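Local coordinates for putative Lipoprotein (Shewanella oneidensis, PDB 3U24) that is of unknown function but binds zinc and calcium ions and probably has a fold related to that of zinc-dependent peptidases, at residues K66-V71 / D107-K112; D187-Q192 / T208-A213; P366-K371 / P425-S430; T476-S481 / R512-S517. All coordinates share one frame; numbering follows the deposited sequence. Where two conformers were deposited one is given.

Contact 1: residues K66-V71 / D107-K112; sequences KTLAFV and DITRFK
Ile108 meets Thr67 and Leu68 with two different branches. Its CD1 methyl presses on the methyl of Thr67, CG2, at 3.5 Å, a tight fit for two carbons, and lies 3.7 Å from Thr67 CB. Its other methyl, CG2, faces the fork of Leu68, 4.0 Å from CD1 of that leucine, the two side chains running antiparallel alongside one another. Leu68 also extends to the next residue of the partner helix, where Leu68 CD2 lies 4.1 Å from Thr109 CG2.

The rotamers of the threonines sort methyl from hydroxyl. In Thr67 the methyl stands opposite the backbone N while OG1 (chi1 -63°) stays beside it and bonds to Gly63 O, one turn back. Thr109 OG1 likewise bonds to Ala105 O within its own helix, and only its methyl is offered to Leu68.

The pair joins helix 61-79 to the last turns of helix 88-111, whose local axes cross at -105° and come within 11.2 Å. Helix 88-111 ends here in a wider pi-type turn closed by Lys112 N on Asp107 O, and Ile108 O accepts a hydrogen bond from Trp114 NE1. Leu39 of helix 25-39 also touches Thr67.

With both hydroxyls bonded to their own helices and no hydrogen bond crossing, methyl-to-methyl van der Waals contact joins the two segments.

Contact 2: residues D187-Q192 / T208-A213; sequences DDLLKQ and TRFDIA
Two consecutive helices, 187-195 and 200-234, are joined by a short connection and pack together through an aromatic ring that one inserts against the other. The ring is that of Phe210, and Leu190 covers one of its faces. Leu190 CD2 sits almost on the ring axis, 3.7 Å from the centroid of Phe210 and 9° off the normal, a CH-pi contact. The rest of the leucine fork follows the same face outward: Leu190 CG is 4.0 Å from Phe210 CZ, and Leu190 CD1 is 3.9 Å from Phe210 CE1.

Leu189 comes in at the rim instead, its CD2 4.3 Å from Phe210 CE2 and near the ring plane. At the ortho edge, Asp211 OD1 lies in the ring plane, 4.0 Å from Phe210 CD1; that oxygen is salt-bridged to Lys207. Phe210 CG is anti to the backbone N (chi1 177°), which carries the ring across to helix 187-195.

Met149 and Phe185 also touch the ring, and Leu142 of helix 138-148 packs on Leu189. With an alanine here in place of the phenylalanine, Leu190 CD2 would probably lose its aromatic face and a gap would open between the two helices. No hydrogen bond crosses between the segments, so their adhesion rests on dispersion and on the weak attraction of a methyl for the ring's pi electrons.

Contact 3: residues P366-K371 / P425-S430; sequences PGPYDK and PSLVKS
The ring of Tyr369 has Leu427 CD1 over one face, toward the phenolic end, 4.1 Å from Tyr369 CZ. Beyond the rim, the second methyl of the leucine reaches the hydroxyl, Leu427 CD2 lying 3.6 Å from Tyr369 OH, so that both branches lie on the same side of the ring, at its phenolic end, while the leucine runs roughly perpendicular to the tyrosine side chain. The hydroxyl itself is hydrogen-bonded to Trp37 NE1. Pro368 supplies the second surface: its CB lies 3.6 Å from Leu427 CD1, which thus sits in the angle between proline and tyrosine. The same CB meets Ser430 CB at 3.8 Å, one turn further along the helix.

Pro368 and Tyr369 are the two central residues of a type I beta turn, closed by Asp370 N on Gly367 O at 3.1 Å, in the loop between strands 362-364 and 376-379. The turn abuts the start of helix 427-432. Leu427, the first helical residue, has CG anti to its own backbone nitrogen (chi1 -162°), and this directs both methyls at the turn. A serine in place of this leucine is likely to leave the tyrosine face and Pro368 CB without their shared methyl.

Tyr369 touches Lys49, and its side chain is about 8 Å from the zinc ion bound by His50 and Glu133. Across the helix start, Ser426 serves as N-cap: its OG accepts Lys429 N at 3.0 Å, nearly straight at 168°, and is also hydrogen-bonded to Asp93 OD1.

Contact 4: residues T476-S481 / R512-S517; sequences TILDYS and RRATLS
The backbones of helices 459-485 and 504-516 come close at Asp479 and Ala514, whose CA atoms are 5.8 Å apart. It is a buried helix-helix contact in which the small alanine permits the near approach. Leu478 CD2 rests on Ala514 CB at 4.1 Å, and Leu478 also touches Ala492 and Leu495 of helix 489-499.

Asp479 turns its carboxylate to the same neighbour with CG anti to the backbone N (chi1 -168°), bringing OD1 to the end of the partner helix. There OD1 lies 3.8 Å from Ser517 O, an approach of two acceptors that would probably be unfavourable without the donors around it. One of them is a water that donates to Asp479 OD1 at 2.9 Å and also to Ser517 OG at 3.1 Å, bridging the two segments. Asp479 OD2 is hydrogen-bonded to Tyr246 OH and to Val519 N, while His483 NE2 bonds to the carbonyls of Ser517 and Ala514. The buried carboxylate is thus gripped through both oxygens, which is likely to fix its rotation.

Ser517 is the first residue to leave the helix, and its hydroxyl closes the last turn. Its OG donates to Arg513 O at 2.7 Å from above the carbonyl plane, 43° out of it, and Arg513 O also accepts Leu516 N and Ser517 N.

How the contacts relate
Helix 88-111 links two of the sites: its C-terminal end forms half of contact 1, while Ile92, Asp93 and Leu96 near its start touch the helix of contact 3. Contact 3 lies nearer than contact 2 to the zinc site of His50 and Glu133: the side chain of Glu133 is about 9 Å from that of Tyr369 and about 12 Å from that of Leu189. Contact 4 lies nearest the chain centre, about 14 Å from it, and on the opposite side of it from contact 3. Nearest atoms of contacts 1 and 4 are about 8 Å apart, with Phe111 touching Gln518. Contact 2 is peripheral, about 33 Å from the chain centre. No two contacts touch.

Contact 1: residues K66-V71 / D107-K112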
loop_
_atom_site.group_PDB
_atom_site.type_symbol
_atom_site.label_atom_id
_atom_site.label_comp_id
_atom_site.label_asym_id
_atom_site.label_seq_id
_atom_site.Cartn_x
_atom_site.Cartn_y
_atom_site.Cartn_z
ATOM N N LYS A 66 11.475 17.738 -18.972
ATOM C CA LYS A 66 12.670 16.985 -18.615
ATOM C C LYS A 66 12.345 15.526 -18.244
ATOM O O LYS A 66 13.155 14.630 -18.513
ATOM C CB LYS A 66 13.367 17.674 -17.441
ATOM C CG LYS A 66 14.677 17.065 -16.996
ATOM C CD LYS A 66 15.253 17.857 -15.819
ATOM C CE LYS A 66 16.641 17.339 -15.413
ATOM N NZ LYS A 66 16.910 17.662 -13.973
ATOM N N THR A 67 11.201 15.292 -17.596
ATOM C CA THR A 67 10.783 13.922 -17.275
ATOM C C THR A 67 10.463 13.177 -18.551
ATOM O O THR A 67 10.914 12.053 -18.728
ATOM C CB THR A 67 9.612 13.880 -16.279
ATOM O OG1 THR A 67 10.063 14.469 -15.060
ATOM C CG2 THR A 67 9.127 12.448 -15.998
ATOM N N LEU A 68 9.766 13.817 -19.472
ATOM C CA LEU A 68 9.447 13.155 -20.731
ATOM C C LEU A 68 10.691 12.885 -21.588
ATOM O O LEU A 68 10.728 11.869 -22.279
ATOM C CB LEU A 68 8.412 13.925 -21.546
ATOM C CG LEU A 68 6.999 14.053 -21.001
ATOM C CD1 LEU A 68 6.207 15.059 -21.860
ATOM C CD2 LEU A 68 6.327 12.697 -20.932
ATOM N N ALA A 69 11.697 13.773 -21.553
ATOM C CA ALA A 69 12.959 13.513 -22.269
ATOM C C ALA A 69 13.690 12.304 -21.623
ATOM O O ALA A 69 14.359 11.540 -22.305
ATOM C CB ALA A 69 13.875 14.758 -22.254
ATOM N N PHE A 70 13.565 12.142 -20.312
ATOM C CA PHE A 70 14.167 10.996 -19.649
ATOM C C PHE A 70 13.450 9.708 -20.050
ATOM O O PHE A 70 14.113 8.731 -20.325
ATOM C CB PHE A 70 14.175 11.209 -18.143
ATOM C CG PHE A 70 14.507 10.002 -17.325
ATOM C CD1 PHE A 70 13.503 9.141 -16.902
ATOM C CD2 PHE A 70 15.807 9.765 -16.916
ATOM C CE1 PHE A 70 13.785 8.047 -16.127
ATOM C CE2 PHE A 70 16.079 8.689 -16.092
ATOM C CZ PHE A 70 15.072 7.821 -15.717
ATOM N N VAL A 71 12.113 9.719 -20.075
ATOM C CA VAL A 71 11.346 8.561 -20.498
ATOM C C VAL A 71 11.793 8.144 -21.909
ATOM O O VAL A 71 12.146 6.994 -22.149
ATOM C CB VAL A 71 9.816 8.835 -20.451
ATOM C CG1 VAL A 71 9.055 7.758 -21.189
ATOM C CG2 VAL A 71 9.340 8.953 -18.995
ATOM N N ASP A 107 1.155 9.589 -16.865
ATOM C CA ASP A 107 0.802 10.515 -15.795
ATOM C C ASP A 107 0.908 11.974 -16.233
ATOM O O ASP A 107 0.059 12.793 -15.875
ATOM C CB ASP A 107 1.682 10.347 -14.531
ATOM C CG ASP A 107 1.182 9.225 -13.581
ATOM O OD1 ASP A 107 -0.042 8.986 -13.523
ATOM O OD2 ASP A 107 2.017 8.579 -12.875
ATOM N N ILE A 108 1.967 12.288 -16.985
ATOM C CA ILE A 108 2.191 13.642 -17.435
ATOM C C ILE A 108 1.233 14.008 -18.556
ATOM O O ILE A 108 0.691 15.100 -18.554
ATOM C CB ILE A 108 3.649 13.879 -17.843
ATOM C CG1 ILE A 108 4.533 13.887 -16.574
ATOM C CG2 ILE A 108 3.789 15.145 -18.673
ATOM C CD1 ILE A 108 5.988 13.637 -16.898
ATOM N N THR A 109 1.007 13.119 -19.515
ATOM C CA THR A 109 0.297 13.550 -20.715
ATOM C C THR A 109 -1.206 13.268 -20.706
ATOM O O THR A 109 -1.924 13.839 -21.507
ATOM C CB THR A 109 0.946 12.933 -21.981
ATOM O OG1 THR A 109 0.856 11.508 -21.901
ATOM C CG2 THR A 109 2.428 13.325 -22.072
ATOM N N ARG A 110 -1.690 12.389 -19.841
ATOM C CA ARG A 110 -3.092 11.929 -19.919
ATOM C C ARG A 110 -3.795 12.010 -18.585
ATOM O O ARG A 110 -4.852 12.586 -18.509
ATOM C CB ARG A 110 -3.204 10.485 -20.380
ATOM C CG ARG A 110 -2.639 10.221 -21.748
ATOM C CD ARG A 110 -3.660 10.542 -22.841
ATOM N NE ARG A 110 -3.149 10.109 -24.138
ATOM C CZ ARG A 110 -3.772 10.282 -25.307
ATOM N NH1 ARG A 110 -4.966 10.881 -25.371
ATOM N NH2 ARG A 110 -3.192 9.843 -26.427
ATOM N N PHE A 111 -3.208 11.452 -17.536
ATOM C CA PHE A 111 -3.888 11.400 -16.246
ATOM C C PHE A 111 -3.955 12.815 -15.672
ATOM O O PHE A 111 -4.969 13.230 -15.187
ATOM C CB PHE A 111 -3.147 10.466 -15.283
ATOM C CG PHE A 111 -3.913 10.091 -14.028
ATOM C CD1 PHE A 111 -5.176 9.559 -14.099
ATOM C CD2 PHE A 111 -3.315 10.168 -12.807
ATOM C CE1 PHE A 111 -5.882 9.203 -12.944
ATOM C CE2 PHE A 111 -3.982 9.789 -11.642
ATOM C CZ PHE A 111 -5.277 9.294 -11.712
ATOM N N LYS A 112 -2.818 13.483 -15.684
ATOM C CA LYS A 112 -2.691 14.883 -15.379
ATOM C C LYS A 112 -3.148 15.220 -13.972
ATOM O O LYS A 112 -3.802 16.228 -13.741
ATOM C CB LYS A 112 -3.483 15.715 -16.431
ATOM C CG LYS A 112 -2.906 15.623 -17.843
ATOM C CD LYS A 112 -3.667 16.531 -18.787
ATOM C CE LYS A 112 -2.836 16.897 -20.012
ATOM N NZ LYS A 112 -3.345 18.130 -20.716
#

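Contact 2: residues D187-Q192 / T208-A213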
loop_
_atom_site.group_PDB
_atom_site.type_symbol
_atom_site.label_atom_id
_atom_site.label_comp_id
_atom_site.label_asym_id
_atom_site.label_seq_id
_atom_site.Cartn_x
_atom_site.Cartn_y
_atom_site.Cartn_z
ATOM N N ASP A 187 9.140 25.755 15.792
ATOM C CA ASP A 187 10.015 26.326 16.843
ATOM C C ASP A 187 11.116 25.332 17.218
ATOM O O ASP A 187 12.257 25.740 17.443
ATOM C CB ASP A 187 9.218 26.689 18.118
ATOM C CG ASP A 187 8.625 28.118 18.097
ATOM O OD1 ASP A 187 9.008 28.968 17.244
ATOM O OD2 ASP A 187 7.773 28.408 18.982
ATOM N N ASP A 188 10.767 24.051 17.304
ATOM C CA ASP A 188 11.739 23.001 17.566
ATOM C C ASP A 188 12.865 22.886 16.494
ATOM O O ASP A 188 14.029 22.691 16.834
ATOM C CB ASP A 188 11.032 21.661 17.750
ATOM C CG ASP A 188 10.226 21.571 19.079
ATOM O OD1 ASP A 188 10.377 22.421 20.020
ATOM O OD2 ASP A 188 9.406 20.613 19.175
ATOM N N LEU A 189 12.537 23.064 15.217
ATOM C CA LEU A 189 13.577 23.066 14.189
ATOM C C LEU A 189 14.484 24.294 14.380
ATOM O O LEU A 189 15.708 24.197 14.303
ATOM C CB LEU A 189 12.960 23.034 12.796
ATOM C CG LEU A 189 13.888 23.147 11.591
ATOM C CD1 LEU A 189 14.838 21.939 11.539
ATOM C CD2 LEU A 189 13.045 23.306 10.317
ATOM N N LEU A 190 13.899 25.436 14.695
ATOM C CA LEU A 190 14.718 26.620 14.951
ATOM C C LEU A 190 15.700 26.435 16.128
ATOM O O LEU A 190 16.857 26.877 16.050
ATOM C CB LEU A 190 13.872 27.859 15.161
ATOM C CG LEU A 190 13.047 28.303 13.955
ATOM C CD1 LEU A 190 12.159 29.493 14.372
ATOM C CD2 LEU A 190 13.965 28.671 12.794
ATOM N N LYS A 191 15.250 25.764 17.177
ATOM C CA LYS A 191 16.082 25.490 18.327
ATOM C C LYS A 191 17.228 24.554 17.939
ATOM O O LYS A 191 18.382 24.819 18.291
ATOM C CB LYS A 191 15.242 24.925 19.496
ATOM C CG LYS A 191 16.010 24.470 20.752
ATOM C CD LYS A 191 15.108 23.823 21.837
ATOM C CE LYS A 191 13.944 24.735 22.310
ATOM N NZ LYS A 191 12.992 24.154 23.330
ATOM N N GLN A 192 16.933 23.480 17.212
ATOM C CA GLN A 192 18.002 22.605 16.709
ATOM C C GLN A 192 19.045 23.407 15.925
ATOM O O GLN A 192 20.236 23.205 16.103
ATOM C CB GLN A 192 17.477 21.511 15.785
ATOM C CG GLN A 192 16.669 20.429 16.449
ATOM C CD GLN A 192 16.677 19.123 15.627
ATOM O OE1 GLN A 192 17.482 18.225 15.888
ATOM N NE2 GLN A 192 15.824 19.053 14.601
ATOM N N THR A 208 16.602 33.790 7.982
ATOM C CA THR A 208 16.135 34.538 6.832
ATOM C C THR A 208 15.348 33.578 5.908
ATOM O O THR A 208 14.204 33.843 5.562
ATOM C CB THR A 208 17.334 35.194 6.096
ATOM O OG1 THR A 208 18.028 36.092 6.999
ATOM C CG2 THR A 208 16.882 35.943 4.799
ATOM N N ARG A 209 15.931 32.451 5.521
ATOM C CA ARG A 209 15.212 31.560 4.608
ATOM C C ARG A 209 13.955 30.977 5.222
ATOM O O ARG A 209 12.982 30.769 4.509
ATOM C CB ARG A 209 16.101 30.442 4.110
ATOM C CG ARG A 209 17.061 30.912 3.069
ATOM C CD ARG A 209 17.712 29.745 2.345
ATOM N NE ARG A 209 18.686 30.296 1.440
ATOM C CZ ARG A 209 19.802 29.699 1.063
ATOM N NH1 ARG A 209 20.121 28.464 1.486
ATOM N NH2 ARG A 209 20.627 30.349 0.237
ATOM N N PHE A 210 13.965 30.755 6.531
ATOM C CA PHE A 210 12.827 30.118 7.223
ATOM C C PHE A 210 11.641 31.077 7.272
ATOM O O PHE A 210 10.480 30.660 7.167
ATOM C CB PHE A 210 13.258 29.710 8.609
ATOM C CG PHE A 210 12.175 29.108 9.472
ATOM C CD1 PHE A 210 11.293 29.896 10.155
ATOM C CD2 PHE A 210 12.127 27.732 9.690
ATOM C CE1 PHE A 210 10.320 29.332 10.986
ATOM C CE2 PHE A 210 11.172 27.168 10.532
ATOM C CZ PHE A 210 10.260 27.978 11.174
ATOM N N ASP A 211 11.927 32.359 7.457
ATOM C CA ASP A 211 10.875 33.349 7.485
ATOM C C ASP A 211 10.319 33.491 6.063
ATOM O O ASP A 211 9.111 33.537 5.855
ATOM C CB ASP A 211 11.408 34.706 7.932
ATOM C CG ASP A 211 11.845 34.740 9.391
ATOM O OD1 ASP A 211 11.432 33.884 10.224
ATOM O OD2 ASP A 211 12.626 35.681 9.688
ATOM N N ILE A 212 11.191 33.570 5.071
ATOM C CA ILE A 212 10.678 33.597 3.691
ATOM C C ILE A 212 9.824 32.330 3.406
ATOM O O ILE A 212 8.756 32.427 2.809
ATOM C CB ILE A 212 11.801 33.746 2.670
ATOM C CG1 ILE A 212 12.410 35.147 2.761
ATOM C CG2 ILE A 212 11.313 33.495 1.247
ATOM C CD1 ILE A 212 13.747 35.237 2.035
ATOM N N ALA A 213 10.275 31.163 3.872
ATOM C CA ALA A 213 9.550 29.913 3.594
ATOM C C ALA A 213 8.182 29.888 4.254
ATOM O O ALA A 213 7.220 29.522 3.603
ATOM C CB ALA A 213 10.356 28.677 4.013
#

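Contact 3: residues P366-K371 / P425-S430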
loop_
_atom_site.group_PDB
_atom_site.type_symbol
_atom_site.label_atom_id
_atom_site.label_comp_id
_atom_site.label_asym_id
_atom_site.label_seq_id
_atom_site.Cartn_x
_atom_site.Cartn_y
_atom_site.Cartn_z
ATOM N N PRO A 366 14.009 -3.452 6.341
ATOM C CA PRO A 366 14.877 -2.421 5.761
ATOM C C PRO A 366 14.624 -2.207 4.285
ATOM O O PRO A 366 14.327 -3.167 3.576
ATOM C CB PRO A 366 16.296 -2.989 5.955
ATOM C CG PRO A 366 16.101 -4.454 6.187
ATOM C CD PRO A 366 14.766 -4.602 6.851
ATOM N N GLY A 367 14.760 -0.961 3.838
ATOM C CA GLY A 367 14.792 -0.657 2.418
ATOM C C GLY A 367 16.069 -1.159 1.747
ATOM O O GLY A 367 16.989 -1.616 2.406
ATOM N N PRO A 368 16.118 -1.079 0.411
ATOM C CA PRO A 368 17.228 -1.539 -0.409
ATOM C C PRO A 368 18.558 -0.854 -0.124
ATOM O O PRO A 368 19.604 -1.454 -0.369
ATOM C CB PRO A 368 16.784 -1.193 -1.827
ATOM C CG PRO A 368 15.777 -0.091 -1.665
ATOM C CD PRO A 368 15.057 -0.443 -0.397
ATOM N N TYR A 369 18.549 0.374 0.382
ATOM C CA TYR A 369 19.821 1.030 0.711
ATOM C C TYR A 369 20.206 0.914 2.190
ATOM O O TYR A 369 21.266 1.391 2.597
ATOM C CB TYR A 369 19.809 2.488 0.260
ATOM C CG TYR A 369 19.701 2.669 -1.232
ATOM C CD1 TYR A 369 20.804 2.532 -2.036
ATOM C CD2 TYR A 369 18.492 2.978 -1.839
ATOM C CE1 TYR A 369 20.722 2.701 -3.404
ATOM C CE2 TYR A 369 18.402 3.160 -3.218
ATOM C CZ TYR A 369 19.529 3.023 -3.994
ATOM O OH TYR A 369 19.487 3.195 -5.370
ATOM N N ASP A 370 19.371 0.253 2.987
ATOM C CA ASP A 370 19.636 0.081 4.402
ATOM C C ASP A 370 20.164 -1.332 4.644
ATOM O O ASP A 370 19.402 -2.283 4.783
ATOM C CB ASP A 370 18.354 0.356 5.205
ATOM C CG ASP A 370 18.587 0.394 6.734
ATOM O OD1 ASP A 370 19.754 0.262 7.221
ATOM O OD2 ASP A 370 17.574 0.579 7.458
ATOM N N LYS A 371 21.479 -1.456 4.710
ATOM C CA LYS A 371 22.147 -2.756 4.883
ATOM C C LYS A 371 22.172 -3.216 6.361
ATOM O O LYS A 371 22.194 -4.418 6.661
ATOM C CB LYS A 371 23.588 -2.672 4.324
ATOM C CG LYS A 371 23.722 -2.275 2.844
ATOM C CD LYS A 371 23.057 -3.279 1.895
ATOM C CE LYS A 371 21.635 -2.869 1.518
ATOM N NZ LYS A 371 20.763 -4.041 1.218
ATOM N N PRO A 425 17.426 -11.092 -4.825
ATOM C CA PRO A 425 16.956 -9.705 -4.898
ATOM C C PRO A 425 17.494 -8.880 -6.086
ATOM O O PRO A 425 18.480 -9.216 -6.703
ATOM C CB PRO A 425 17.490 -9.112 -3.583
ATOM C CG PRO A 425 18.787 -9.848 -3.381
ATOM C CD PRO A 425 18.593 -11.242 -3.936
ATOM N N SER A 426 16.814 -7.807 -6.418
ATOM C CA SER A 426 17.377 -6.816 -7.307
ATOM C C SER A 426 16.942 -5.451 -6.848
ATOM O O SER A 426 15.860 -5.294 -6.264
ATOM C CB SER A 426 16.941 -7.042 -8.752
ATOM O OG SER A 426 15.670 -6.492 -8.975
ATOM N N LEU A 427 17.782 -4.462 -7.117
ATOM C CA LEU A 427 17.464 -3.086 -6.767
ATOM C C LEU A 427 16.147 -2.661 -7.409
ATOM O O LEU A 427 15.285 -2.153 -6.741
ATOM C CB LEU A 427 18.627 -2.157 -7.156
ATOM C CG LEU A 427 18.689 -0.752 -6.509
ATOM C CD1 LEU A 427 18.446 -0.764 -4.998
ATOM C CD2 LEU A 427 20.041 -0.092 -6.812
ATOM N N VAL A 428 15.958 -2.938 -8.698
ATOM C CA VAL A 428 14.707 -2.614 -9.382
ATOM C C VAL A 428 13.443 -3.208 -8.731
ATOM O O VAL A 428 12.464 -2.503 -8.561
ATOM C CB VAL A 428 14.792 -2.963 -10.879
ATOM C CG1 VAL A 428 13.442 -2.793 -11.569
ATOM C CG2 VAL A 428 15.851 -2.073 -11.530
ATOM N N LYS A 429 13.467 -4.485 -8.366
ATOM C CA LYS A 429 12.327 -5.097 -7.693
ATOM C C LYS A 429 12.113 -4.513 -6.327
ATOM O O LYS A 429 10.975 -4.375 -5.905
ATOM C CB LYS A 429 12.478 -6.609 -7.533
ATOM C CG LYS A 429 12.529 -7.382 -8.831
ATOM C CD LYS A 429 12.287 -8.874 -8.596
ATOM C CE LYS A 429 13.396 -9.523 -7.791
ATOM N NZ LYS A 429 13.558 -10.923 -8.243
ATOM N N SER A 430 13.188 -4.191 -5.616
ATOM C CA SER A 430 13.049 -3.616 -4.286
ATOM C C SER A 430 12.392 -2.240 -4.374
ATOM O O SER A 430 11.520 -1.954 -3.613
ATOM C CB SER A 430 14.397 -3.536 -3.567
ATOM O OG SER A 430 14.877 -4.839 -3.303
#

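Contact 4: residues T476-S481 / R512-S517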
loop_
_atom_site.group_PDB
_atom_site.type_symbol
_atom_site.label_atom_id
_atom_site.label_comp_id
_atom_site.label_asym_id
_atom_site.label_seq_id
_atom_site.Cartn_x
_atom_site.Cartn_y
_atom_site.Cartn_z
ATOM N N THR A 476 -12.855 -3.884 -3.939
ATOM C CA THR A 476 -12.809 -3.851 -5.387
ATOM C C THR A 476 -14.112 -3.325 -5.958
ATOM O O THR A 476 -14.105 -2.446 -6.812
ATOM C CB THR A 476 -12.474 -5.255 -5.977
ATOM O OG1 THR A 476 -11.124 -5.539 -5.669
ATOM C CG2 THR A 476 -12.638 -5.339 -7.493
ATOM N N ILE A 477 -15.222 -3.853 -5.486
ATOM C CA ILE A 477 -16.547 -3.354 -5.895
ATOM C C ILE A 477 -16.672 -1.834 -5.669
ATOM O O ILE A 477 -17.118 -1.075 -6.548
ATOM C CB ILE A 477 -17.656 -4.129 -5.173
ATOM C CG1 ILE A 477 -17.568 -5.592 -5.578
ATOM C CG2 ILE A 477 -19.056 -3.601 -5.501
ATOM C CD1 ILE A 477 -18.563 -6.481 -4.886
ATOM N N LEU A 478 -16.252 -1.399 -4.506
ATOM C CA LEU A 478 -16.371 -0.021 -4.104
ATOM C C LEU A 478 -15.512 0.873 -4.982
ATOM O O LEU A 478 -15.988 1.888 -5.546
ATOM C CB LEU A 478 -15.939 0.118 -2.644
ATOM C CG LEU A 478 -15.826 1.541 -2.076
ATOM C CD1 LEU A 478 -17.168 1.957 -1.544
ATOM C CD2 LEU A 478 -14.830 1.660 -0.925
ATOM N N ASP A 479 -14.239 0.501 -5.121
ATOM C CA ASP A 479 -13.318 1.385 -5.837
ATOM C C ASP A 479 -13.756 1.557 -7.295
ATOM O O ASP A 479 -13.812 2.680 -7.818
ATOM C CB ASP A 479 -11.876 0.914 -5.750
ATOM C CG ASP A 479 -10.886 1.980 -6.230
ATOM O OD1 ASP A 479 -10.651 2.976 -5.483
ATOM O OD2 ASP A 479 -10.315 1.798 -7.340
ATOM N N TYR A 480 -14.124 0.442 -7.911
ATOM C CA TYR A 480 -14.551 0.409 -9.293
ATOM C C TYR A 480 -15.864 1.138 -9.469
ATOM O O TYR A 480 -15.994 1.980 -10.357
ATOM C CB TYR A 480 -14.669 -1.053 -9.773
ATOM C CG TYR A 480 -14.999 -1.207 -11.243
ATOM C CD1 TYR A 480 -14.002 -1.164 -12.212
ATOM C CD2 TYR A 480 -16.308 -1.354 -11.670
ATOM C CE1 TYR A 480 -14.312 -1.283 -13.585
ATOM C CE2 TYR A 480 -16.627 -1.468 -13.024
ATOM C CZ TYR A 480 -15.628 -1.455 -13.983
ATOM O OH TYR A 480 -15.954 -1.580 -15.341
ATOM N N SER A 481 -16.843 0.823 -8.625
ATOM C CA SER A 481 -18.170 1.412 -8.787
ATOM C C SER A 481 -18.161 2.925 -8.605
ATOM O O SER A 481 -18.866 3.615 -9.304
ATOM C CB SER A 481 -19.198 0.736 -7.898
ATOM O OG SER A 481 -19.173 -0.674 -8.153
ATOM N N ARG A 512 -14.022 7.755 2.047
ATOM C CA ARG A 512 -13.046 8.827 1.944
ATOM C C ARG A 512 -11.803 8.408 1.158
ATOM O O ARG A 512 -11.335 9.123 0.287
ATOM C CB ARG A 512 -12.620 9.320 3.326
ATOM C CG ARG A 512 -11.708 10.552 3.271
ATOM C CD ARG A 512 -11.313 11.039 4.674
ATOM N NE ARG A 512 -10.725 12.396 4.675
ATOM C CZ ARG A 512 -9.420 12.667 4.775
ATOM N NH1 ARG A 512 -8.523 11.675 4.885
ATOM N NH2 ARG A 512 -9.005 13.944 4.766
ATOM N N ARG A 513 -11.283 7.242 1.477
ATOM C CA ARG A 513 -10.092 6.720 0.816
ATOM C C ARG A 513 -10.318 6.549 -0.713
ATOM O O ARG A 513 -9.429 6.872 -1.529
ATOM C CB ARG A 513 -9.707 5.409 1.486
ATOM C CG ARG A 513 -8.502 4.704 0.918
ATOM C CD ARG A 513 -8.123 3.588 1.877
ATOM N NE ARG A 513 -7.174 2.668 1.282
ATOM C CZ ARG A 513 -6.793 1.517 1.831
ATOM N NH1 ARG A 513 -7.285 1.142 3.018
ATOM N NH2 ARG A 513 -5.924 0.741 1.175
ATOM N N ALA A 514 -11.517 6.096 -1.080
ATOM C CA ALA A 514 -11.919 5.923 -2.490
ATOM C C ALA A 514 -12.168 7.241 -3.211
ATOM O O ALA A 514 -12.050 7.286 -4.435
ATOM C CB ALA A 514 -13.143 5.040 -2.601
ATOM N N THR A 515 -12.508 8.302 -2.482
ATOM C CA THR A 515 -12.681 9.593 -3.089
ATOM C C THR A 515 -11.326 10.204 -3.384
ATOM O O THR A 515 -11.202 11.006 -4.300
ATOM C CB THR A 515 -13.473 10.588 -2.199
ATOM O OG1 THR A 515 -12.754 10.900 -0.974
ATOM C CG2 THR A 515 -14.829 10.044 -1.836
ATOM N N LEU A 516 -10.309 9.838 -2.615
ATOM C CA LEU A 516 -8.998 10.480 -2.708
ATOM C C LEU A 516 -7.971 9.667 -3.478
ATOM O O LEU A 516 -6.998 10.199 -3.937
ATOM C CB LEU A 516 -8.463 10.842 -1.297
ATOM C CG LEU A 516 -9.233 12.001 -0.610
ATOM C CD1 LEU A 516 -8.851 12.160 0.871
ATOM C CD2 LEU A 516 -9.033 13.305 -1.367
ATOM N N SER A 517 -8.190 8.374 -3.594
ATOM C CA SER A 517 -7.297 7.492 -4.333
ATOM C C SER A 517 -8.120 6.619 -5.288
ATOM O O SER A 517 -9.353 6.485 -5.152
ATOM C CB SER A 517 -6.534 6.600 -3.360
ATOM O OG SER A 517 -7.422 5.664 -2.769
HETATM O O HOH W 1 -7.979 3.044 -4.341
#